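Local structure of B-agarase (Saccharophagus degradans, 4BQ2) at residues Pro61-Ser65 and Leu163-Ile169; Lys255-Tyr261 and Val274-Pro280; Lys529-Ile535 and Ser547-Asp553; Gln673-Gly677 and Tyr728-Val732. The protein hydrolyses agarose as a family 50 glycoside hydrolase, acting as an exo-beta-agarase whose catalytic module also carries a CBM-like domain. One frame throughout, in Å; residues are numbered along the deposited sequence.

Contact 1: residues Pro61-Ser65 and Leu163-Ile169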
loop_
_atom_site.group_PDB
_atom_site.type_symbol
_atom_site.label_atom_id
_atom_site.label_comp_id
_atom_site.label_asym_id
_atom_site.label_seq_id
_atom_site.Cartn_x
_atom_site.Cartn_y
_atom_site.Cartn_z
ATOM N N PRO A 61 10.244 28.866 -16.048
ATOM C CA PRO A 61 10.695 28.094 -14.876
ATOM C C PRO A 61 11.744 28.830 -14.036
ATOM O O PRO A 61 12.558 29.552 -14.592
ATOM C CB PRO A 61 11.293 26.834 -15.511
ATOM C CG PRO A 61 10.560 26.668 -16.804
ATOM C CD PRO A 61 10.269 28.061 -17.289
ATOM N N TRP A 62 11.706 28.667 -12.715
ATOM C CA TRP A 62 12.680 29.294 -11.806
ATOM C C TRP A 62 14.040 28.638 -11.947
ATOM O O TRP A 62 14.130 27.421 -11.991
ATOM C CB TRP A 62 12.287 29.099 -10.336
ATOM C CG TRP A 62 11.138 29.891 -9.769
ATOM C CD1 TRP A 62 11.108 31.227 -9.499
ATOM C CD2 TRP A 62 9.887 29.366 -9.305
ATOM N NE1 TRP A 62 9.906 31.573 -8.941
ATOM C CE2 TRP A 62 9.140 30.448 -8.802
ATOM C CE3 TRP A 62 9.318 28.085 -9.291
ATOM C CZ2 TRP A 62 7.854 30.296 -8.287
ATOM C CZ3 TRP A 62 8.027 27.934 -8.783
ATOM C CH2 TRP A 62 7.318 29.037 -8.287
ATOM N N ASP A 63 15.105 29.436 -11.977
ATOM C CA ASP A 63 16.463 28.893 -11.955
ATOM C C ASP A 63 17.046 28.926 -10.547
ATOM O O ASP A 63 17.536 29.972 -10.080
ATOM C CB ASP A 63 17.382 29.630 -12.941
ATOM C CG ASP A 63 18.792 29.024 -13.013
ATOM O OD1 ASP A 63 19.144 28.139 -12.203
ATOM O OD2 ASP A 63 19.571 29.453 -13.882
ATOM N N TRP A 64 16.975 27.778 -9.867
ATOM C CA TRP A 64 17.567 27.621 -8.536
ATOM C C TRP A 64 18.793 26.705 -8.562
ATOM O O TRP A 64 19.123 26.068 -7.548
ATOM C CB TRP A 64 16.524 27.050 -7.544
ATOM C CG TRP A 64 15.273 27.893 -7.333
ATOM C CD1 TRP A 64 15.163 29.260 -7.441
ATOM C CD2 TRP A 64 13.970 27.417 -6.962
ATOM N NE1 TRP A 64 13.870 29.658 -7.157
ATOM C CE2 TRP A 64 13.120 28.549 -6.858
ATOM C CE3 TRP A 64 13.445 26.145 -6.671
ATOM C CZ2 TRP A 64 11.773 28.444 -6.506
ATOM C CZ3 TRP A 64 12.095 26.045 -6.324
ATOM C CH2 TRP A 64 11.277 27.186 -6.251
ATOM N N SER A 65 19.471 26.624 -9.703
ATOM C CA SER A 65 20.619 25.729 -9.834
ATOM C C SER A 65 21.788 26.046 -8.889
ATOM O O SER A 65 22.632 25.186 -8.648
ATOM C CB SER A 65 21.109 25.651 -11.291
ATOM O OG SER A 65 21.692 26.878 -11.679
ATOM N N LEU A 163 17.139 21.665 -11.191
ATOM C CA LEU A 163 16.989 22.899 -10.424
ATOM C C LEU A 163 17.139 24.170 -11.279
ATOM O O LEU A 163 16.661 25.254 -10.901
ATOM C CB LEU A 163 17.956 22.895 -9.229
ATOM C CG LEU A 163 17.646 21.788 -8.197
ATOM C CD1 LEU A 163 18.405 22.016 -6.894
ATOM C CD2 LEU A 163 16.150 21.697 -7.900
ATOM N N SER A 164 17.765 24.031 -12.446
ATOM C CA SER A 164 17.902 25.181 -13.350
ATOM C C SER A 164 16.560 25.572 -13.953
ATOM O O SER A 164 16.412 26.694 -14.435
ATOM C CB SER A 164 18.979 24.941 -14.425
ATOM O OG SER A 164 18.611 23.909 -15.340
ATOM N N GLY A 165 15.566 24.674 -13.886
ATOM C CA GLY A 165 14.211 25.024 -14.297
ATOM C C GLY A 165 13.035 24.414 -13.537
ATOM O O GLY A 165 12.417 23.465 -14.010
ATOM N N ILE A 166 12.690 24.970 -12.374
ATOM C CA ILE A 166 11.505 24.515 -11.632
ATOM C C ILE A 166 10.243 25.184 -12.189
ATOM O O ILE A 166 10.097 26.400 -12.125
ATOM C CB ILE A 166 11.663 24.725 -10.085
ATOM C CG1 ILE A 166 12.866 23.928 -9.540
ATOM C CG2 ILE A 166 10.360 24.427 -9.323
ATOM C CD1 ILE A 166 12.918 22.461 -9.929
ATOM N N ALA A 167 9.325 24.376 -12.710
ATOM C CA ALA A 167 8.195 24.884 -13.487
ATOM C C ALA A 167 6.887 24.940 -12.727
ATOM O O ALA A 167 5.999 25.716 -13.072
ATOM C CB ALA A 167 8.011 24.070 -14.775
ATOM N N LYS A 168 6.740 24.108 -11.700
ATOM C CA LYS A 168 5.470 24.073 -11.030
ATOM C C LYS A 168 5.624 23.540 -9.617
ATOM O O LYS A 168 6.405 22.618 -9.382
ATOM C CB LYS A 168 4.504 23.207 -11.815
ATOM C CG LYS A 168 3.120 23.107 -11.213
ATOM C CD LYS A 168 2.330 22.004 -11.889
ATOM C CE LYS A 168 1.240 22.567 -12.737
ATOM N NZ LYS A 168 0.186 21.506 -12.803
ATOM N N ILE A 169 4.893 24.155 -8.696
ATOM C CA ILE A 169 4.860 23.692 -7.315
ATOM C C ILE A 169 3.401 23.548 -6.923
ATOM O O ILE A 169 2.642 24.521 -6.883
ATOM C CB ILE A 169 5.582 24.655 -6.347
ATOM C CG1 ILE A 169 7.067 24.726 -6.701
ATOM C CG2 ILE A 169 5.384 24.209 -4.895
ATOM C CD1 ILE A 169 7.804 25.817 -5.958
#
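W62 and I166 form a single antiparallel bridge, a hydrogen-bonded pair through which the loop 61-65 joins the start of strand 166-174 in the beta-rich, CBM-like domain. W62 N gives to I166 O at 2.8 Å, and I166 N returns a bond to W62 O at 2.9 Å. Beyond the bridge a third backbone bond runs from W64 N to L163 O (2.7 Å). The two indoles lean over one apolar strip. W62 CZ3 lies 3.5 Å from I169 CD1, a methyl that also meets the edge of the W64 ring at CH2, while W64 CE3 rests against I166 CG1 at 3.7 Å. Both tryptophans hold CG anti to the carbonyl carbon (chi1 -74° and -60°), which brings W64 CZ2 over one face of the W62 ring. Further out, I169 packs on L88 of the paired strand 84-92 and on L72 and F74 of strand 70-79. The loop's far end is fixed by an Asx turn at D63, whose OD1 accepts from S65 N and, on its syn lone pair, from S65 OG (2.9 Å).

Contact 2: residues Lys255-Tyr261 and Val274-Pro280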
loop_
_atom_site.group_PDB
_atom_site.type_symbol
_atom_site.label_atom_id
_atom_site.label_comp_id
_atom_site.label_asym_id
_atom_site.label_seq_id
_atom_site.Cartn_x
_atom_site.Cartn_y
_atom_site.Cartn_z
ATOM N N LYS A 255 -32.815 -13.939 8.456
ATOM C CA LYS A 255 -31.986 -15.049 8.028
ATOM C C LYS A 255 -32.354 -15.400 6.599
ATOM O O LYS A 255 -33.537 -15.482 6.251
ATOM C CB LYS A 255 -32.127 -16.236 9.009
ATOM C CG LYS A 255 -31.357 -17.485 8.595
ATOM C CD LYS A 255 -30.896 -18.317 9.776
ATOM C CE LYS A 255 -31.949 -19.298 10.248
ATOM N NZ LYS A 255 -31.584 -19.753 11.616
ATOM N N LEU A 256 -31.348 -15.556 5.748
ATOM C CA LEU A 256 -31.582 -15.896 4.346
ATOM C C LEU A 256 -31.262 -17.368 4.148
ATOM O O LEU A 256 -31.008 -18.072 5.113
ATOM C CB LEU A 256 -30.710 -15.045 3.417
ATOM C CG LEU A 256 -30.791 -13.518 3.305
ATOM C CD1 LEU A 256 -32.217 -13.004 3.378
ATOM C CD2 LEU A 256 -29.912 -12.864 4.371
ATOM N N LYS A 257 -31.253 -17.830 2.900
ATOM C CA LYS A 257 -30.993 -19.250 2.617
ATOM C C LYS A 257 -29.574 -19.610 3.081
ATOM O O LYS A 257 -28.636 -18.897 2.742
ATOM C CB LYS A 257 -31.147 -19.493 1.107
ATOM C CG LYS A 257 -31.097 -20.972 0.690
ATOM C CD LYS A 257 -31.598 -21.148 -0.754
ATOM C CE LYS A 257 -31.299 -22.574 -1.243
ATOM N NZ LYS A 257 -31.786 -23.640 -0.340
ATOM N N ALA A 258 -29.424 -20.695 3.858
ATOM C CA ALA A 258 -28.097 -21.151 4.345
ATOM C C ALA A 258 -27.521 -22.191 3.369
ATOM O O ALA A 258 -28.206 -23.196 3.067
ATOM C CB ALA A 258 -28.268 -21.789 5.722
ATOM N N THR A 259 -26.313 -21.971 2.847
ATOM C CA THR A 259 -25.748 -22.932 1.896
ATOM C C THR A 259 -24.597 -23.711 2.510
ATOM O O THR A 259 -24.074 -24.643 1.882
ATOM C CB THR A 259 -25.196 -22.245 0.646
ATOM O OG1 THR A 259 -24.090 -21.424 1.028
ATOM C CG2 THR A 259 -26.308 -21.363 -0.044
ATOM N N GLY A 260 -24.207 -23.296 3.710
ATOM C CA GLY A 260 -23.045 -23.850 4.406
ATOM C C GLY A 260 -21.710 -23.190 4.038
ATOM O O GLY A 260 -20.650 -23.618 4.535
ATOM N N TYR A 261 -21.741 -22.158 3.183
ATOM C CA TYR A 261 -20.528 -21.407 2.833
ATOM C C TYR A 261 -20.868 -19.943 2.760
ATOM O O TYR A 261 -22.028 -19.597 2.518
ATOM C CB TYR A 261 -19.980 -21.849 1.451
ATOM C CG TYR A 261 -19.661 -23.308 1.462
ATOM C CD1 TYR A 261 -18.399 -23.758 1.879
ATOM C CD2 TYR A 261 -20.638 -24.252 1.086
ATOM C CE1 TYR A 261 -18.107 -25.111 1.910
ATOM C CE2 TYR A 261 -20.345 -25.600 1.113
ATOM C CZ TYR A 261 -19.103 -26.021 1.532
ATOM O OH TYR A 261 -18.857 -27.380 1.548
ATOM N N VAL A 274 -23.408 -13.257 2.970
ATOM C CA VAL A 274 -24.296 -14.029 3.825
ATOM C C VAL A 274 -23.429 -15.148 4.366
ATOM O O VAL A 274 -22.718 -15.800 3.602
ATOM C CB VAL A 274 -25.468 -14.611 3.004
ATOM C CG1 VAL A 274 -26.300 -15.591 3.828
ATOM C CG2 VAL A 274 -26.328 -13.495 2.439
ATOM N N ASP A 275 -23.516 -15.401 5.665
ATOM C CA ASP A 275 -22.658 -16.399 6.266
ATOM C C ASP A 275 -23.158 -17.862 6.016
ATOM O O ASP A 275 -24.238 -18.063 5.480
ATOM C CB ASP A 275 -22.346 -16.015 7.724
ATOM C CG ASP A 275 -23.425 -16.444 8.733
ATOM O OD1 ASP A 275 -24.362 -17.199 8.381
ATOM O OD2 ASP A 275 -23.310 -16.011 9.901
ATOM N N PRO A 276 -22.336 -18.880 6.327
ATOM C CA PRO A 276 -22.751 -20.275 6.027
ATOM C C PRO A 276 -24.140 -20.700 6.601
ATOM O O PRO A 276 -24.726 -21.690 6.143
ATOM C CB PRO A 276 -21.653 -21.102 6.713
ATOM C CG PRO A 276 -20.424 -20.213 6.661
ATOM C CD PRO A 276 -20.970 -18.814 6.891
ATOM N N GLU A 277 -24.612 -20.009 7.633
ATOM C CA GLU A 277 -25.916 -20.301 8.252
ATOM C C GLU A 277 -27.043 -19.379 7.771
ATOM O O GLU A 277 -28.207 -19.521 8.203
ATOM C CB GLU A 277 -25.797 -20.210 9.756
ATOM C CG GLU A 277 -24.782 -21.167 10.315
ATOM C CD GLU A 277 -24.785 -21.195 11.829
ATOM O OE1 GLU A 277 -25.047 -20.154 12.486
ATOM O OE2 GLU A 277 -24.501 -22.284 12.348
ATOM N N GLY A 278 -26.709 -18.424 6.911
ATOM C CA GLY A 278 -27.741 -17.595 6.282
ATOM C C GLY A 278 -27.895 -16.209 6.886
ATOM O O GLY A 278 -28.841 -15.470 6.548
ATOM N N TYR A 279 -26.986 -15.826 7.790
ATOM C CA TYR A 279 -27.091 -14.490 8.448
ATOM C C TYR A 279 -26.353 -13.460 7.638
ATOM O O TYR A 279 -25.290 -13.775 7.056
ATOM C CB TYR A 279 -26.549 -14.514 9.882
ATOM C CG TYR A 279 -27.326 -15.427 10.775
ATOM C CD1 TYR A 279 -28.474 -14.975 11.425
ATOM C CD2 TYR A 279 -26.921 -16.746 10.973
ATOM C CE1 TYR A 279 -29.209 -15.830 12.239
ATOM C CE2 TYR A 279 -27.644 -17.613 11.798
ATOM C CZ TYR A 279 -28.784 -17.144 12.427
ATOM O OH TYR A 279 -29.493 -18.002 13.229
ATOM N N PRO A 280 -26.914 -12.241 7.528
ATOM C CA PRO A 280 -26.228 -11.240 6.730
ATOM C C PRO A 280 -24.830 -11.001 7.319
ATOM O O PRO A 280 -24.664 -11.061 8.547
ATOM C CB PRO A 280 -27.110 -9.987 6.875
ATOM C CG PRO A 280 -28.478 -10.507 7.262
ATOM C CD PRO A 280 -28.221 -11.761 8.044
HETATM O O HOH W 1 -24.947 -19.540 3.133
#
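L256 N gives an almost straight bond to G278 O (2.6 Å, 172°) where the loop 255-261 meets a type I beta turn, D275 to G278, that links strands 270-274 and 280-287 of the mixed sheet. At the other end of the contact G260 N reaches a lone pair of P276 O at 3.0 Å. Between them G278 CA makes a CA-H...O contact with L256 O, and P276 CB presses on the backbone carbonyl carbon of G260 at 3.4 Å. One ordered water extends the backbone network, accepting from T259 N and donating to Y261 O and D275 O.

Apolar contacts are few: L256 CD2 touches V274 CG2 and P280 CG. The aromatic contact belongs to K255, whose CG, anti to the backbone N (chi1 176°), and extended chi2 lay CD over one face of the Y279 ring, 3.9 Å from its centroid; the bend at chi3 (86°) then turns NZ to Y279 OH (3.2 Å).

The D275 carboxylate braces the turn from within. Its OD2 bonds to S245 OG, and D275 OD1 accepts from E277 N (2.9 Å), as in an Asx turn, and from Y279 N (3.0 Å), the two donors reaching it from opposite faces of the carboxylate plane.

Contact 3: residues Lys529-Ile535 and Ser547-Asp553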
loop_
_atom_site.group_PDB
_atom_site.type_symbol
_atom_site.label_atom_id
_atom_site.label_comp_id
_atom_site.label_asym_id
_atom_site.label_seq_id
_atom_site.Cartn_x
_atom_site.Cartn_y
_atom_site.Cartn_z
ATOM N N LYS A 529 -6.742 -9.682 -36.894
ATOM C CA LYS A 529 -7.095 -10.314 -38.168
ATOM C C LYS A 529 -8.592 -10.481 -38.353
ATOM O O LYS A 529 -9.101 -10.247 -39.450
ATOM C CB LYS A 529 -6.362 -11.632 -38.367
ATOM C CG LYS A 529 -4.909 -11.402 -38.759
ATOM C CD LYS A 529 -4.095 -12.650 -38.549
ATOM C CE LYS A 529 -2.622 -12.313 -38.652
ATOM N NZ LYS A 529 -1.795 -13.523 -38.424
ATOM N N ALA A 530 -9.296 -10.878 -37.291
ATOM C CA ALA A 530 -10.732 -11.044 -37.392
ATOM C C ALA A 530 -11.400 -9.678 -37.564
ATOM O O ALA A 530 -12.382 -9.579 -38.287
ATOM C CB ALA A 530 -11.307 -11.790 -36.192
ATOM N N LYS A 531 -10.849 -8.635 -36.935
ATOM C CA LYS A 531 -11.451 -7.296 -37.001
ATOM C C LYS A 531 -11.290 -6.684 -38.403
ATOM O O LYS A 531 -12.266 -6.239 -38.990
ATOM C CB LYS A 531 -10.847 -6.365 -35.931
ATOM C CG LYS A 531 -11.342 -4.929 -35.985
ATOM C CD LYS A 531 -11.045 -4.149 -34.713
ATOM C CE LYS A 531 -11.505 -2.698 -34.837
ATOM N NZ LYS A 531 -11.082 -1.815 -33.701
ATOM N N TYR A 532 -10.066 -6.690 -38.922
ATOM C CA TYR A 532 -9.676 -5.893 -40.111
ATOM C C TYR A 532 -9.666 -6.703 -41.399
ATOM O O TYR A 532 -9.805 -6.136 -42.482
ATOM C CB TYR A 532 -8.294 -5.258 -39.922
ATOM C CG TYR A 532 -8.306 -4.091 -38.964
ATOM C CD1 TYR A 532 -8.894 -2.869 -39.323
ATOM C CD2 TYR A 532 -7.748 -4.209 -37.689
ATOM C CE1 TYR A 532 -8.941 -1.799 -38.437
ATOM C CE2 TYR A 532 -7.776 -3.149 -36.799
ATOM C CZ TYR A 532 -8.367 -1.942 -37.180
ATOM O OH TYR A 532 -8.405 -0.903 -36.300
ATOM N N LYS A 533 -9.484 -8.022 -41.254
ATOM C CA LYS A 533 -9.406 -9.015 -42.356
ATOM C C LYS A 533 -8.113 -8.882 -43.163
ATOM O O LYS A 533 -7.322 -9.819 -43.240
ATOM C CB LYS A 533 -10.652 -9.032 -43.277
ATOM C CG LYS A 533 -12.006 -8.762 -42.622
ATOM C CD LYS A 533 -12.492 -9.877 -41.704
ATOM C CE LYS A 533 -13.807 -9.485 -41.056
ATOM N NZ LYS A 533 -14.330 -10.594 -40.217
ATOM N N THR A 534 -7.875 -7.691 -43.709
ATOM C CA THR A 534 -6.754 -7.472 -44.603
ATOM C C THR A 534 -5.771 -6.541 -43.926
ATOM O O THR A 534 -6.184 -5.646 -43.167
ATOM C CB THR A 534 -7.211 -6.787 -45.921
ATOM O OG1 THR A 534 -7.703 -5.482 -45.621
ATOM C CG2 THR A 534 -8.330 -7.574 -46.611
ATOM N N ILE A 535 -4.485 -6.725 -44.222
ATOM C CA ILE A 535 -3.467 -5.814 -43.721
ATOM C C ILE A 535 -3.734 -4.390 -44.237
ATOM O O ILE A 535 -3.282 -3.425 -43.629
ATOM C CB ILE A 535 -2.023 -6.288 -44.055
ATOM C CG1 ILE A 535 -0.952 -5.550 -43.225
ATOM C CG2 ILE A 535 -1.712 -6.120 -45.533
ATOM C CD1 ILE A 535 -1.042 -5.754 -41.714
ATOM N N SER A 547 3.718 -4.507 -45.192
ATOM C CA SER A 547 3.615 -5.173 -46.486
ATOM C C SER A 547 2.719 -6.414 -46.373
ATOM O O SER A 547 2.199 -6.913 -47.395
ATOM C CB SER A 547 5.001 -5.552 -46.974
ATOM O OG SER A 547 5.557 -6.487 -46.076
ATOM N N SER A 548 2.529 -6.900 -45.133
ATOM C CA SER A 548 1.761 -8.145 -44.900
ATOM C C SER A 548 1.385 -8.381 -43.438
ATOM O O SER A 548 1.928 -7.735 -42.522
ATOM C CB SER A 548 2.542 -9.378 -45.415
ATOM O OG SER A 548 3.682 -9.662 -44.621
ATOM N N TRP A 549 0.455 -9.312 -43.228
ATOM C CA TRP A 549 0.235 -9.891 -41.891
ATOM C C TRP A 549 1.497 -10.524 -41.321
ATOM O O TRP A 549 1.693 -10.527 -40.109
ATOM C CB TRP A 549 -0.892 -10.917 -41.901
ATOM C CG TRP A 549 -2.214 -10.272 -41.930
ATOM C CD1 TRP A 549 -3.124 -10.346 -42.927
ATOM C CD2 TRP A 549 -2.781 -9.427 -40.922
ATOM N NE1 TRP A 549 -4.233 -9.598 -42.620
ATOM C CE2 TRP A 549 -4.053 -9.022 -41.389
ATOM C CE3 TRP A 549 -2.335 -8.958 -39.677
ATOM C CZ2 TRP A 549 -4.900 -8.183 -40.647
ATOM C CZ3 TRP A 549 -3.179 -8.138 -38.936
ATOM C CH2 TRP A 549 -4.448 -7.744 -39.436
ATOM N N ALA A 550 2.345 -11.065 -42.198
ATOM C CA ALA A 550 3.593 -11.671 -41.770
ATOM C C ALA A 550 4.577 -10.627 -41.235
ATOM O O ALA A 550 5.254 -10.873 -40.224
ATOM C CB ALA A 550 4.205 -12.499 -42.888
ATOM N N GLU A 551 4.641 -9.457 -41.879
ATOM C CA GLU A 551 5.430 -8.340 -41.334
ATOM C C GLU A 551 4.807 -7.798 -40.041
ATOM O O GLU A 551 5.505 -7.454 -39.083
ATOM C CB GLU A 551 5.599 -7.199 -42.344
ATOM C CG GLU A 551 6.647 -6.175 -41.911
ATOM C CD GLU A 551 6.988 -5.130 -42.983
ATOM O OE1 GLU A 551 6.124 -4.776 -43.824
ATOM O OE2 GLU A 551 8.142 -4.660 -42.971
ATOM N N PHE A 552 3.481 -7.703 -40.021
ATOM C CA PHE A 552 2.790 -7.299 -38.805
ATOM C C PHE A 552 3.194 -8.229 -37.644
ATOM O O PHE A 552 3.469 -7.765 -36.521
ATOM C CB PHE A 552 1.278 -7.356 -39.005
ATOM C CG PHE A 552 0.516 -7.150 -37.736
ATOM C CD1 PHE A 552 0.267 -5.866 -37.272
ATOM C CD2 PHE A 552 0.107 -8.240 -36.978
ATOM C CE1 PHE A 552 -0.422 -5.666 -36.090
ATOM C CE2 PHE A 552 -0.579 -8.047 -35.784
ATOM C CZ PHE A 552 -0.848 -6.758 -35.348
ATOM N N ASP A 553 3.244 -9.529 -37.930
ATOM C CA ASP A 553 3.577 -10.549 -36.915
ATOM C C ASP A 553 5.038 -10.625 -36.501
ATOM O O ASP A 553 5.412 -11.497 -35.698
ATOM C CB ASP A 553 3.059 -11.924 -37.325
ATOM C CG ASP A 553 1.541 -12.045 -37.155
ATOM O OD1 ASP A 553 0.949 -11.304 -36.321
ATOM O OD2 ASP A 553 0.936 -12.877 -37.864
#
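The W549 indole is sandwiched between two aliphatic groups. K529 CG sits almost exactly over the centre of its six-membered ring, 3.4 Å from the centroid, and on the opposite face I535 CD1 makes a second CH-pi contact at 4.1 Å, displaced toward the rim. Near the ring's edge, NE1 gives a hydrogen bond to K533 O (3.2 Å, 142°), reaching the carbonyl from above its plane. F552 CD2 lies at the edge too, in the ring plane. The K529 chain, extended beyond CG, slides along the indole in the opposite sense and carries NZ to the syn lone pair of D553 OD2, a salt bridge of 2.9 Å; D553 OD1 is held by S525. I535 CD1 also touches F552 CB (3.9 Å), so this methyl bridges both aromatic residues. S548 OG accepts from E551 N (2.9 Å), capping the short helix that carries W549. The contact is a helix-end junction at the protein surface: W549 packs against the turn where helix 519-532 ends, K533 has positive phi and T534 N-caps helix 535-542.

Contact 4: residues Gln673-Gly677 and Tyr728-Val732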
loop_
_atom_site.group_PDB
_atom_site.type_symbol
_atom_site.label_atom_id
_atom_site.label_comp_id
_atom_site.label_asym_id
_atom_site.label_seq_id
_atom_site.Cartn_x
_atom_site.Cartn_y
_atom_site.Cartn_z
ATOM N N GLN A 673 -2.203 9.881 16.891
ATOM C CA GLN A 673 -2.899 8.588 17.006
ATOM C C GLN A 673 -4.398 8.789 17.101
ATOM O O GLN A 673 -5.160 8.037 16.485
ATOM C CB GLN A 673 -2.394 7.772 18.233
ATOM C CG GLN A 673 -0.950 7.296 18.089
ATOM C CD GLN A 673 -0.733 6.554 16.811
ATOM O OE1 GLN A 673 0.243 6.813 16.054
ATOM N NE2 GLN A 673 -1.651 5.662 16.512
ATOM N N ALA A 674 -4.842 9.801 17.858
ATOM C CA ALA A 674 -6.293 10.086 17.944
ATOM C C ALA A 674 -6.885 10.471 16.599
ATOM O O ALA A 674 -8.000 10.051 16.243
ATOM C CB ALA A 674 -6.616 11.164 18.974
ATOM N N ASP A 675 -6.159 11.306 15.866
ATOM C CA ASP A 675 -6.612 11.669 14.516
ATOM C C ASP A 675 -6.618 10.425 13.599
ATOM O O ASP A 675 -7.487 10.308 12.731
ATOM C CB ASP A 675 -5.725 12.793 13.980
ATOM C CG ASP A 675 -6.270 13.438 12.681
ATOM O OD1 ASP A 675 -7.481 13.629 12.552
ATOM O OD2 ASP A 675 -5.464 13.754 11.788
ATOM N N ARG A 676 -5.673 9.497 13.783
ATOM C CA ARG A 676 -5.691 8.238 13.016
ATOM C C ARG A 676 -7.023 7.550 13.236
ATOM O O ARG A 676 -7.653 7.080 12.262
ATOM C CB ARG A 676 -4.612 7.237 13.459
ATOM C CG ARG A 676 -3.200 7.442 12.960
ATOM C CD ARG A 676 -2.381 6.287 13.561
ATOM N NE ARG A 676 -2.322 5.064 12.754
ATOM C CZ ARG A 676 -2.044 3.840 13.211
ATOM N NH1 ARG A 676 -1.805 3.630 14.508
ATOM N NH2 ARG A 676 -1.934 2.817 12.354
ATOM N N GLY A 677 -7.453 7.518 14.505
ATOM C CA GLY A 677 -8.736 6.892 14.875
ATOM C C GLY A 677 -9.941 7.582 14.246
ATOM O O GLY A 677 -10.857 6.926 13.686
ATOM N N TYR A 728 -2.360 0.024 19.570
ATOM C CA TYR A 728 -2.719 1.441 19.622
ATOM C C TYR A 728 -4.149 1.497 20.069
ATOM O O TYR A 728 -5.040 1.134 19.298
ATOM C CB TYR A 728 -2.622 2.055 18.238
ATOM C CG TYR A 728 -1.212 2.117 17.710
ATOM C CD1 TYR A 728 -0.364 3.163 18.098
ATOM C CD2 TYR A 728 -0.708 1.128 16.860
ATOM C CE1 TYR A 728 0.937 3.244 17.605
ATOM C CE2 TYR A 728 0.604 1.198 16.370
ATOM C CZ TYR A 728 1.413 2.269 16.757
ATOM O OH TYR A 728 2.703 2.393 16.312
ATOM N N GLN A 729 -4.393 1.956 21.299
ATOM C CA GLN A 729 -5.764 2.007 21.814
ATOM C C GLN A 729 -6.678 2.906 21.017
ATOM O O GLN A 729 -7.883 2.659 20.949
ATOM C CB GLN A 729 -5.805 2.417 23.297
ATOM C CG GLN A 729 -5.282 1.335 24.256
ATOM C CD GLN A 729 -6.206 0.113 24.395
ATOM O OE1 GLN A 729 -7.392 0.139 24.023
ATOM N NE2 GLN A 729 -5.655 -0.977 24.939
ATOM N N GLU A 730 -6.128 3.969 20.423
ATOM C CA GLU A 730 -6.944 4.852 19.545
ATOM C C GLU A 730 -7.515 4.061 18.361
ATOM O O GLU A 730 -8.622 4.336 17.901
ATOM C CB GLU A 730 -6.102 6.037 19.015
ATOM C CG GLU A 730 -5.550 6.917 20.160
ATOM C CD GLU A 730 -4.252 6.401 20.760
ATOM O OE1 GLU A 730 -3.792 5.273 20.437
ATOM O OE2 GLU A 730 -3.659 7.136 21.572
ATOM N N MET A 731 -6.754 3.094 17.854
ATOM C CA MET A 731 -7.214 2.307 16.692
ATOM C C MET A 731 -8.249 1.259 17.148
ATOM O O MET A 731 -9.302 1.055 16.496
ATOM C CB MET A 731 -6.025 1.654 15.965
ATOM C CG MET A 731 -5.088 2.622 15.228
ATOM S SD MET A 731 -5.946 3.899 14.250
ATOM C CE MET A 731 -6.910 2.873 13.164
ATOM N N VAL A 732 -7.975 0.641 18.293
ATOM C CA VAL A 732 -8.949 -0.272 18.910
ATOM C C VAL A 732 -10.312 0.402 19.113
ATOM O O VAL A 732 -11.358 -0.127 18.716
ATOM C CB VAL A 732 -8.466 -0.799 20.261
ATOM C CG1 VAL A 732 -9.579 -1.608 20.940
ATOM C CG2 VAL A 732 -7.224 -1.668 20.090
#
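R676 and Y728 meet in a cation-pi contact where helix 673-688 packs against the N-terminal end of helix 729-739, a buried helix-helix junction with Y728 at the N-cap position. R676 turns its chain at chi3 (89°), which brings the guanidinium edge-on to the tyrosine, the two planes 84° apart. NH1 stands over the centre of the Y728 ring, 3.6 Å from CG, and CZ is 4.8 Å from the centroid. One face of the guanidinium carries M731 CG, 3.5 Å from NH1. The bend of the M731 chain at chi2 sets SD against R676 CB (3.7 Å) and near the backbone N of G677. Outside the pair, R676 NE bonds to I655 O and NH2 to G719 O, so the group is gripped on several sides, while Y728 OH bonds to D703 and its ring meets H660 edge-to-face.

Q673 lays its amide beside the CD1-CE1 side of the Y728 ring, the planes 24° apart. E730 brings its carboxylate carbon CD to within 3.4 Å of Q673 CB. The helices come close at G677, whose CA is 5.2 Å from M731 CA and passes E730 O. E730 CB, for its part, lies 3.4 Å from the carbonyl oxygen of Q673.

The four contacts follow one another along the chain without interlocking, and none touches another. Contact 1 belongs to the CBM-like domain, which also holds the calcium site of D7, E9, S37, K38 and D185. Contact 3 lies at the surface within the beta-galactosidase-like range, its centre about 48 Å from that of contact 1. Contacts 2 and 4 are the nearest pair, with centres about 33 Å and closest atoms about 20 Å apart, and both border the same mixed sheet: the turn of contact 2 connects strands 270-274 and 280-287, while R676 and M731 of contact 4 pack on W698 of strand 693-699. Contacts 3 and 4 fall on opposite sides of the chain's centre, about 60 Å apart between centres.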